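Local coordinates for BDI-0842-like domain-containing protein (Parabacteroides distasonis, PDB 4JM1), which is of unknown function but adopts a small alpha/beta fold resembling the prodomain of alpha-lytic protease, at residues L25-D30 / K57-V62; I29-D34 / K77-A82. One frame throughout, in Å; residues are numbered along the deposited sequence.

Contact 1: L25-D30 / K57-V62; sequences LVIAID and KGVLIV
Leu25 and Val59 open a run of parallel-strand pairing in which the backbone of 25-29 alternately gives and takes hydrogen bonds along 58-62. Leu25 N reaches Gly58 O, Leu60 N returns to Leu25 O, and the pattern repeats through Ile27 to end with Ile29 N on Val62 O. The Ile27 N to Leu60 O bond, 2.8 Å long, meets the carbonyl almost head-on, at a C=O...N angle of 172°. Four CA-H...O contacts supplement these bonds, the shortest from Val59 CA to Leu25 O at 3.1 Å.

Apolar side chains meet on both faces of the sheet. On one, both methyls of Val62 meet Val26 CG1, which comes in at about a right angle. With CG1 of Val62 anti to its own carbonyl carbon (chi1 -62°), CG2 is left between the backbone N and that carbon, the branch that also lies 3.7 Å from Ala28 CB. On the other, Leu25 and Val59 run side by side, Ile27 CD1 reaches diagonally across to Val59 CG1 at 4.0 Å, and Ile29 CG1 slants across Ile61 CG2 at 3.7 Å.

The two strands belong to a beta-alpha-beta unit, and its helix 38-50 packs on the face carrying Ile27, Val59 and Ile61 through Phe44, Leu45 and Ala41 respectively. Helix 3-9 meets Leu25 and Ile27, and strands 16-19 and 78-83 flank the pair within the sheet.

Contact 2: I29-D34 / K77-A82; sequences IDADSD and KRIGKA
Lys77 and Asp34 meet through an extended lysine chain whose ammonium group hydrogen-bonds a backbone carbonyl. CG of Lys77 lies anti to the backbone N (chi1 -169°) and the chain stays straight beyond it, carrying NZ to 2.7 Å from Asp34 O. The donor stands above the carbonyl plane, 39° out of it, and CE follows close to the same oxygen. The Asp34 carboxylate is held less directly, by a long salt bridge, OD1 to NZ at 3.8 Å, and by two waters, one linking OD2 and the other OD1 to the ammonium group.

Beside this polar bridge Ile79 fits against the loop with both branches. Its CG1 sits between the backbone N and the carbonyl carbon (chi1 70°) and the ethyl arm is fully extended, driving CD1 tightly onto Ala31 CB at 3.5 Å and to within 4.3 Å of Ile29 CG1. The other branch, CG2, rests 3.4 Å from Asp34 O. Cutting the Ile79 side chain back to an alanine here would probably cost the Ala31 methyl its CD1 contact and open a gap between loop and strand.

Asp30 centres an inverse gamma turn as the chain leaves strand 24-29. Ile79 and Gly80 together face Ile61 in a classic beta bulge on strand 78-83, while Tyr37, just ahead of helix 38-50, touches Ile29, Ala31 and Ile79.

In the fold
Contacts 1 and 2 lie with their centres about 8 Å apart and share Ile29 and Asp30, where strand 24-29 gives way to the loop. Strand 58-63 joins them: on its far edge from strand 24-29, Ile61 O lies 2.8 Å from Ile79 N and Ile61 N lies 2.9 Å from Gly80 O, both probable hydrogen bonds. Packing adds to this, with Leu60 CD2 at 3.8 Å from Lys81 CB. Contact 1 is near the centre of the chain and buried, whereas contact 2, its centre about 10 Å from the centre of the chain, is partly buried, so the sheet core grades into a water-bridged margin. No active site or ligand is known here.

Contact 1: L25-D30 / K57-V62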
# COMPACT_ATOMS: atom_id res chain seq x y z
N LEU A 25 1.52 1.99 -4.84
CA LEU A 25 0.34 1.54 -4.09
C LEU A 25 0.71 1.61 -2.62
O LEU A 25 1.63 0.92 -2.18
CB LEU A 25 -0.07 0.11 -4.49
CG LEU A 25 -1.19 -0.53 -3.66
CD1 LEU A 25 -2.46 0.30 -3.64
CD2 LEU A 25 -1.45 -1.95 -4.21
N VAL A 26 0.00 2.47 -1.90
CA VAL A 26 0.23 2.70 -0.48
C VAL A 26 -0.86 1.99 0.32
O VAL A 26 -2.07 2.15 0.04
CB VAL A 26 0.23 4.19 -0.13
CG1 VAL A 26 0.46 4.39 1.38
CG2 VAL A 26 1.29 4.95 -0.96
N ILE A 27 -0.41 1.15 1.26
CA ILE A 27 -1.29 0.31 2.06
C ILE A 27 -1.06 0.61 3.54
O ILE A 27 0.07 0.49 4.03
CB ILE A 27 -1.07 -1.17 1.72
CG1 ILE A 27 -1.39 -1.40 0.20
CG2 ILE A 27 -1.94 -2.05 2.60
CD1 ILE A 27 -1.09 -2.77 -0.35
N ALA A 28 -2.14 0.98 4.22
CA ALA A 28 -2.10 1.35 5.64
C ALA A 28 -2.62 0.18 6.48
O ALA A 28 -3.72 -0.31 6.25
CB ALA A 28 -2.93 2.61 5.89
N ILE A 29 -1.80 -0.23 7.44
CA ILE A 29 -2.10 -1.33 8.36
C ILE A 29 -2.04 -0.86 9.82
O ILE A 29 -1.49 0.21 10.14
CB ILE A 29 -1.11 -2.53 8.16
CG1 ILE A 29 0.34 -2.11 8.48
CG2 ILE A 29 -1.22 -3.08 6.75
CD1 ILE A 29 1.26 -3.28 8.72
N ASP A 30 -2.67 -1.65 10.70
CA ASP A 30 -2.59 -1.37 12.13
C ASP A 30 -1.27 -1.94 12.69
O ASP A 30 -1.24 -3.02 13.29
CB ASP A 30 -3.81 -1.95 12.85
CG ASP A 30 -3.92 -1.47 14.29
OD1 ASP A 30 -3.25 -0.48 14.68
OD2 ASP A 30 -4.70 -2.11 15.04
N LYS A 57 4.87 1.11 -9.53
CA LYS A 57 6.31 1.19 -9.23
C LYS A 57 6.69 0.38 -8.01
O LYS A 57 7.84 -0.01 -7.85
CB LYS A 57 6.72 2.64 -9.03
CG LYS A 57 6.67 3.41 -10.33
CD LYS A 57 7.27 4.77 -10.17
CE LYS A 57 7.19 5.51 -11.47
NZ LYS A 57 7.40 6.96 -11.23
N GLY A 58 5.71 0.13 -7.14
CA GLY A 58 6.00 -0.62 -5.94
C GLY A 58 4.83 -0.50 -4.98
O GLY A 58 3.83 0.13 -5.30
N VAL A 59 4.97 -1.13 -3.82
CA VAL A 59 4.06 -1.01 -2.68
C VAL A 59 4.82 -0.38 -1.52
O VAL A 59 5.99 -0.74 -1.25
CB VAL A 59 3.49 -2.37 -2.28
CG1 VAL A 59 2.90 -2.36 -0.83
CG2 VAL A 59 2.46 -2.79 -3.33
N LEU A 60 4.13 0.53 -0.84
CA LEU A 60 4.61 1.18 0.37
C LEU A 60 3.64 0.83 1.48
O LEU A 60 2.42 0.98 1.30
CB LEU A 60 4.72 2.71 0.21
CG LEU A 60 5.51 3.14 -1.03
CD1 LEU A 60 5.33 4.66 -1.22
CD2 LEU A 60 6.99 2.72 -0.95
N ILE A 61 4.16 0.40 2.63
CA ILE A 61 3.36 0.18 3.83
C ILE A 61 3.51 1.36 4.77
O ILE A 61 4.61 1.84 4.99
CB ILE A 61 3.75 -1.13 4.57
CG1 ILE A 61 3.81 -2.32 3.58
CG2 ILE A 61 2.80 -1.38 5.78
CD1 ILE A 61 2.49 -2.77 2.96
N VAL A 62 2.37 1.85 5.26
CA VAL A 62 2.34 2.88 6.27
C VAL A 62 1.43 2.43 7.44
O VAL A 62 0.66 1.46 7.32
CB VAL A 62 1.80 4.24 5.67
CG1 VAL A 62 2.73 4.77 4.54
CG2 VAL A 62 0.34 4.15 5.21

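Contact 2: I29-D34 / K77-A82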
# COMPACT_ATOMS: atom_id res chain seq x y z
N ILE A 29 -1.80 -0.23 7.44
CA ILE A 29 -2.10 -1.33 8.36
C ILE A 29 -2.04 -0.86 9.82
O ILE A 29 -1.49 0.21 10.14
CB ILE A 29 -1.11 -2.53 8.16
CG1 ILE A 29 0.34 -2.11 8.48
CG2 ILE A 29 -1.22 -3.08 6.75
CD1 ILE A 29 1.26 -3.28 8.72
N ASP A 30 -2.67 -1.65 10.70
CA ASP A 30 -2.59 -1.37 12.13
C ASP A 30 -1.27 -1.94 12.69
O ASP A 30 -1.24 -3.02 13.29
CB ASP A 30 -3.81 -1.95 12.85
CG ASP A 30 -3.92 -1.47 14.29
OD1 ASP A 30 -3.25 -0.48 14.68
OD2 ASP A 30 -4.70 -2.11 15.04
N ALA A 31 -0.19 -1.21 12.46
CA ALA A 31 1.15 -1.71 12.74
C ALA A 31 1.51 -1.62 14.22
O ALA A 31 1.23 -0.63 14.87
CB ALA A 31 2.17 -0.93 11.92
N ASP A 32 2.19 -2.65 14.70
CA ASP A 32 2.75 -2.66 16.06
C ASP A 32 4.15 -2.05 16.13
O ASP A 32 4.63 -1.70 17.22
CB ASP A 32 2.81 -4.10 16.60
CG ASP A 32 1.43 -4.70 16.87
OD1 ASP A 32 0.41 -3.97 16.94
OD2 ASP A 32 1.36 -5.94 17.02
N SER A 33 4.82 -1.92 14.99
CA SER A 33 6.21 -1.44 14.90
C SER A 33 6.32 -0.33 13.88
O SER A 33 5.43 -0.15 13.05
CB SER A 33 7.15 -2.60 14.51
OG SER A 33 7.00 -3.72 15.37
N ASP A 34 7.41 0.43 13.91
CA ASP A 34 7.57 1.59 13.00
C ASP A 34 8.55 1.32 11.85
O ASP A 34 8.97 2.24 11.15
CB ASP A 34 7.98 2.86 13.78
CG ASP A 34 9.38 2.77 14.40
OD1 ASP A 34 10.11 1.79 14.16
OD2 ASP A 34 9.74 3.73 15.14
N LYS A 77 5.53 8.13 7.56
CA LYS A 77 6.67 7.23 7.48
C LYS A 77 6.27 5.94 6.75
O LYS A 77 5.25 5.33 7.04
CB LYS A 77 7.18 6.86 8.86
CG LYS A 77 8.53 6.15 8.84
CD LYS A 77 8.93 5.62 10.22
CE LYS A 77 10.24 4.98 10.16
NZ LYS A 77 10.57 4.38 11.44
N ARG A 78 7.10 5.54 5.79
CA ARG A 78 6.97 4.25 5.13
C ARG A 78 7.67 3.22 6.01
O ARG A 78 8.90 3.26 6.19
CB ARG A 78 7.57 4.27 3.72
CG ARG A 78 6.76 5.06 2.71
CD ARG A 78 6.81 6.60 2.83
NE ARG A 78 6.17 7.18 1.65
CZ ARG A 78 5.01 7.84 1.61
NH1 ARG A 78 4.37 8.18 2.71
NH2 ARG A 78 4.50 8.22 0.44
N ILE A 79 6.88 2.29 6.53
CA ILE A 79 7.35 1.24 7.43
C ILE A 79 7.75 -0.04 6.72
O ILE A 79 8.28 -0.98 7.34
CB ILE A 79 6.33 1.01 8.58
CG1 ILE A 79 5.04 0.36 8.11
CG2 ILE A 79 6.07 2.36 9.36
CD1 ILE A 79 4.00 0.09 9.17
N GLY A 80 7.48 -0.11 5.43
CA GLY A 80 7.92 -1.20 4.58
C GLY A 80 7.78 -0.78 3.13
O GLY A 80 7.00 0.11 2.80
N LYS A 81 8.54 -1.43 2.24
CA LYS A 81 8.51 -1.11 0.84
C LYS A 81 8.93 -2.30 0.00
O LYS A 81 9.67 -3.18 0.49
CB LYS A 81 9.39 0.12 0.55
CG LYS A 81 10.89 -0.08 0.66
CD LYS A 81 11.58 1.27 0.38
CE LYS A 81 13.08 1.16 0.37
NZ LYS A 81 13.66 1.35 1.73
N ALA A 82 8.48 -2.30 -1.24
CA ALA A 82 8.87 -3.28 -2.26
C ALA A 82 8.75 -2.62 -3.63
O ALA A 82 7.74 -1.97 -3.92
CB ALA A 82 7.96 -4.51 -2.21
O HOH W 1 9.82 6.30 13.55
O HOH W 2 12.68 3.14 12.99